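Local coordinates for protein interferon (Danio rerio, PDB 3PIV) that is a secreted interferon of the alpha/beta family that probably signals through cytokine receptors in antiviral defence, at residues Q51-V56 against A104-K109; I63-A68 against R118-L123. All blocks are in the same frame, centred on the assembly; numbering follows the deposited sequence.

Contact 1: Q51-V56 against A104-K109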
# COMPACT_ATOMS: atom_id res chain seq x y z
N GLN A 51 -6.25 -6.45 11.57
CA GLN A 51 -5.71 -6.71 10.24
C GLN A 51 -6.42 -5.88 9.17
O GLN A 51 -5.78 -5.29 8.31
CB GLN A 51 -5.75 -8.21 9.93
CG GLN A 51 -4.77 -9.02 10.79
CD GLN A 51 -4.90 -10.52 10.59
OE1 GLN A 51 -6.01 -11.06 10.50
NE2 GLN A 51 -3.76 -11.21 10.51
N VAL A 52 -7.75 -5.87 9.23
CA VAL A 52 -8.56 -5.14 8.27
C VAL A 52 -8.36 -3.62 8.39
O VAL A 52 -8.27 -2.93 7.38
CB VAL A 52 -10.05 -5.46 8.46
CG1 VAL A 52 -10.91 -4.58 7.53
CG2 VAL A 52 -10.30 -6.95 8.21
N LYS A 53 -8.30 -3.11 9.61
CA LYS A 53 -8.04 -1.70 9.83
C LYS A 53 -6.70 -1.35 9.22
O LYS A 53 -6.55 -0.31 8.61
CB LYS A 53 -8.00 -1.37 11.32
CG LYS A 53 -9.34 -1.49 12.04
CD LYS A 53 -9.22 -0.88 13.42
CE LYS A 53 -10.35 -1.31 14.32
NZ LYS A 53 -10.49 -0.33 15.46
N PHE A 54 -5.73 -2.24 9.42
CA PHE A 54 -4.39 -2.10 8.87
C PHE A 54 -4.37 -2.15 7.34
O PHE A 54 -3.56 -1.47 6.70
CB PHE A 54 -3.46 -3.21 9.40
CG PHE A 54 -2.06 -3.13 8.85
CD1 PHE A 54 -1.14 -2.24 9.39
CD2 PHE A 54 -1.66 -3.92 7.77
CE1 PHE A 54 0.16 -2.14 8.88
CE2 PHE A 54 -0.35 -3.84 7.25
CZ PHE A 54 0.55 -2.95 7.81
N LEU A 55 -5.23 -2.98 6.76
CA LEU A 55 -5.29 -3.05 5.31
C LEU A 55 -5.85 -1.73 4.76
O LEU A 55 -5.34 -1.20 3.78
CB LEU A 55 -6.12 -4.23 4.84
CG LEU A 55 -5.44 -5.59 4.99
CD1 LEU A 55 -6.43 -6.70 4.71
CD2 LEU A 55 -4.22 -5.69 4.07
N VAL A 56 -6.88 -1.20 5.41
CA VAL A 56 -7.46 0.07 4.97
C VAL A 56 -6.44 1.19 5.08
O VAL A 56 -6.28 1.95 4.14
CB VAL A 56 -8.71 0.46 5.75
CG1 VAL A 56 -9.16 1.89 5.35
CG2 VAL A 56 -9.81 -0.53 5.49
N ALA A 104 -15.11 -1.46 17.38
CA ALA A 104 -14.95 -0.53 18.50
C ALA A 104 -13.72 0.34 18.27
O ALA A 104 -12.63 -0.16 18.05
CB ALA A 104 -14.81 -1.28 19.80
N LYS A 105 -13.91 1.66 18.33
CA LYS A 105 -12.80 2.59 18.13
C LYS A 105 -12.12 2.84 19.47
O LYS A 105 -12.66 3.55 20.32
CB LYS A 105 -13.31 3.88 17.47
CG LYS A 105 -13.97 3.63 16.10
CD LYS A 105 -14.43 4.92 15.42
CE LYS A 105 -14.89 4.65 13.99
NZ LYS A 105 -13.90 3.79 13.26
N PRO A 106 -10.91 2.28 19.63
CA PRO A 106 -10.26 1.88 20.89
C PRO A 106 -9.62 2.96 21.77
O PRO A 106 -9.70 4.16 21.51
CB PRO A 106 -9.15 0.96 20.41
CG PRO A 106 -8.69 1.65 19.14
CD PRO A 106 -9.97 2.16 18.50
N ALA A 107 -8.94 2.47 22.81
CA ALA A 107 -8.41 3.28 23.90
C ALA A 107 -7.29 4.24 23.50
O ALA A 107 -7.33 5.42 23.82
CB ALA A 107 -7.95 2.38 25.04
N HIS A 108 -6.27 3.71 22.82
CA HIS A 108 -5.17 4.54 22.35
C HIS A 108 -4.97 4.29 20.86
O HIS A 108 -5.32 3.22 20.36
CB HIS A 108 -3.87 4.21 23.09
CG HIS A 108 -4.00 4.21 24.59
ND1 HIS A 108 -3.84 3.08 25.34
CD2 HIS A 108 -4.26 5.22 25.46
CE1 HIS A 108 -3.99 3.38 26.62
NE2 HIS A 108 -4.25 4.67 26.72
N LYS A 109 -4.39 5.26 20.16
CA LYS A 109 -4.02 5.04 18.76
C LYS A 109 -3.17 3.77 18.69
O LYS A 109 -2.23 3.59 19.47
CB LYS A 109 -3.24 6.23 18.20
CG LYS A 109 -3.34 6.35 16.68
CD LYS A 109 -2.32 7.33 16.11
CE LYS A 109 -2.58 8.75 16.57
NZ LYS A 109 -1.97 9.75 15.65
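Across this contact a single lysine of one helix reaches a loop at the surface: Lys-53 extends its ammonium group to the backbone of Ala-104 and the ring of Pro-106. Along 51-56 the helix turns its side chains in different directions. Gln-51, at the start, faces the protein interior, where its NE2 is hydrogen-bonded to Met-43 O, and Val-52 likewise points into the bundle. Lys-53 is the residue aimed at the loop. Its CG lies anti to the carbonyl carbon (chi1 -68°), and beyond CG the chain is extended, which carries the charge far enough to span backbones that come no nearer than 10.5 Å between the CA atoms of Lys-53 and Lys-105. At the end of that reach, Lys-53 NZ gives a weak hydrogen bond to Ala-104 O, 3.4 Å long. The same NZ lies 4.0 Å from Pro-106 CD, the lysine and the proline ring extending toward one another. Lys-105 brings a second ammonium group close, its NZ 5.8 Å from Lys-53 NZ and not in contact; the like charges would be expected to oppose a tighter approach. The buried surface is small, 75 Å², as suits one long side chain that touches the loop with its end. After Lys-53 the helix turns inward again: Phe-54 stacks edge-to-face with Tyr-40, and Leu-55 meets Met-151. Helix 48-66 is thus packed against helices 79-101, 111-129 and 134-158; Lys-53 also touches Tyr-112 of helix 111-129 and, like Val-52, Tyr-103 in the loop before it.

Contact 2: I63-A68 against R118-L123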
# COMPACT_ATOMS: atom_id res chain seq x y z
N ILE A 63 -2.39 4.67 -2.03
CA ILE A 63 -3.13 5.51 -2.97
C ILE A 63 -2.59 6.94 -2.91
O ILE A 63 -2.28 7.55 -3.93
CB ILE A 63 -4.65 5.51 -2.67
CG1 ILE A 63 -5.23 4.13 -2.97
CG2 ILE A 63 -5.34 6.60 -3.46
CD1 ILE A 63 -6.38 3.72 -2.07
N HIS A 64 -2.41 7.44 -1.70
CA HIS A 64 -1.98 8.81 -1.51
C HIS A 64 -0.58 9.05 -2.04
O HIS A 64 -0.30 10.10 -2.64
CB HIS A 64 -2.11 9.19 -0.04
CG HIS A 64 -3.53 9.21 0.43
ND1 HIS A 64 -3.88 9.02 1.75
CD2 HIS A 64 -4.69 9.37 -0.25
CE1 HIS A 64 -5.20 9.09 1.86
NE2 HIS A 64 -5.71 9.30 0.66
N LEU A 65 0.30 8.07 -1.83
CA LEU A 65 1.68 8.16 -2.28
C LEU A 65 1.75 8.23 -3.80
O LEU A 65 2.55 8.99 -4.37
CB LEU A 65 2.48 6.95 -1.78
CG LEU A 65 3.98 6.88 -2.10
CD1 LEU A 65 4.70 8.12 -1.60
CD2 LEU A 65 4.60 5.63 -1.51
N MET A 66 0.92 7.43 -4.46
CA MET A 66 1.03 7.20 -5.90
C MET A 66 0.26 8.23 -6.71
O MET A 66 0.48 8.38 -7.90
CB MET A 66 0.55 5.78 -6.26
CG MET A 66 1.47 4.67 -5.73
SD MET A 66 3.10 4.67 -6.49
CE MET A 66 2.77 3.94 -8.09
N ASP A 67 -0.65 8.93 -6.04
CA ASP A 67 -1.50 9.95 -6.65
C ASP A 67 -0.69 11.22 -6.78
O ASP A 67 -0.98 12.21 -6.11
CB ASP A 67 -2.74 10.18 -5.76
CG ASP A 67 -3.79 11.11 -6.40
OD1 ASP A 67 -3.75 11.34 -7.62
OD2 ASP A 67 -4.67 11.61 -5.66
N ALA A 68 0.33 11.20 -7.63
CA ALA A 68 1.32 12.28 -7.68
C ALA A 68 1.79 12.60 -9.09
O ALA A 68 2.97 12.86 -9.32
CB ALA A 68 2.52 11.94 -6.77
N ARG A 118 4.34 6.43 9.81
CA ARG A 118 5.76 6.76 9.89
C ARG A 118 6.54 6.24 8.68
O ARG A 118 7.39 6.93 8.11
CB ARG A 118 6.30 6.17 11.19
CG ARG A 118 7.71 6.55 11.56
CD ARG A 118 8.08 5.90 12.90
NE ARG A 118 7.48 6.60 14.04
CZ ARG A 118 6.98 5.99 15.12
NH1 ARG A 118 7.00 4.66 15.22
NH2 ARG A 118 6.47 6.71 16.10
N HIS A 119 6.26 5.01 8.26
CA HIS A 119 6.92 4.47 7.09
C HIS A 119 6.58 5.25 5.81
O HIS A 119 7.46 5.59 5.02
CB HIS A 119 6.61 2.98 6.93
CG HIS A 119 6.89 2.44 5.57
ND1 HIS A 119 8.16 2.36 5.05
CD2 HIS A 119 6.06 1.97 4.61
CE1 HIS A 119 8.11 1.84 3.83
NE2 HIS A 119 6.85 1.60 3.54
N PHE A 120 5.31 5.55 5.60
CA PHE A 120 4.94 6.25 4.38
C PHE A 120 5.45 7.68 4.36
O PHE A 120 5.77 8.21 3.31
CB PHE A 120 3.44 6.15 4.11
CG PHE A 120 3.06 4.88 3.45
CD1 PHE A 120 3.03 4.78 2.06
CD2 PHE A 120 2.80 3.74 4.20
CE1 PHE A 120 2.72 3.59 1.43
CE2 PHE A 120 2.49 2.53 3.59
CZ PHE A 120 2.45 2.45 2.20
N ARG A 121 5.56 8.28 5.52
CA ARG A 121 6.20 9.56 5.69
C ARG A 121 7.61 9.52 5.18
O ARG A 121 8.06 10.40 4.47
CB ARG A 121 6.29 9.94 7.15
CG ARG A 121 5.38 10.93 7.58
CD ARG A 121 5.40 12.21 6.79
NE ARG A 121 4.06 12.79 6.76
CZ ARG A 121 3.73 14.03 7.06
NH1 ARG A 121 4.65 14.94 7.38
NH2 ARG A 121 2.45 14.37 7.01
N THR A 122 8.30 8.47 5.58
CA THR A 122 9.69 8.29 5.18
C THR A 122 9.82 8.24 3.67
O THR A 122 10.71 8.86 3.07
CB THR A 122 10.29 7.00 5.78
OG1 THR A 122 10.38 7.14 7.20
CG2 THR A 122 11.65 6.73 5.21
N LEU A 123 8.91 7.48 3.05
CA LEU A 123 8.94 7.31 1.60
C LEU A 123 8.74 8.65 0.91
O LEU A 123 9.46 8.99 -0.01
CB LEU A 123 7.84 6.33 1.16
CG LEU A 123 8.00 4.89 1.64
CD1 LEU A 123 6.78 4.04 1.26
CD2 LEU A 123 9.27 4.30 1.04
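Segments 63-68 and 118-123 come closest at the CA atoms of Leu-65 and Phe-120, 7.7 Å apart, with no hydrogen bond passing between them. The space is bridged by apolar side chains, and one methyl group does the touching. Leu-65 carries its CG anti to the backbone N (chi1 -178°), which sends the branch across to the other helix. Its CD2 sits near the plane of the Phe-120 ring, against the CD1-CE1 edge, 4.0 Å from each of these two atoms. The same methyl also meets the side chain one turn further along, 3.9 Å from Leu-123 CD1. It can touch both because Phe-120 and Leu-123 stand i and i+3 on one face of their helix. Leu-65 crosses each partner at about a right angle. All three side chains are buried. Ile-140 of helix 134-158 also touches Leu-65, while Val-143 of that helix lies against Leu-123. Phe-120 has further ring neighbours in His-61 and His-147, and its side chain lies about 6 Å from a bound nickel ion. Just past the end of helix 48-66, Asp-67 is the centre of an inverse gamma turn, where the chain leaves the helical path. The contact joins two helices in the core of this all-helical bundle, which belongs to the four-helix cytokine clan that includes the alpha/beta interferons.

How the contacts relate
Following the chain from the N terminus, helix 48-66 supplies the first segment of both contacts, 51-56 near its start and 63-68 at its C-terminal end and just past it. The chain then runs through helix 79-101 to the loop segment 104-109, where contact 1 closes, and on into helix 111-129, where 118-123 closes contact 2. The segments alternate, so the two closures cross instead of nesting. Their centres lie 19 Å apart, and their nearest atoms, about 6 Å apart, do not touch. Contact 1 ties the helix to a surface loop through one lysine side chain and a weak hydrogen bond; contact 2 joins it to helix 111-129 through the buried core.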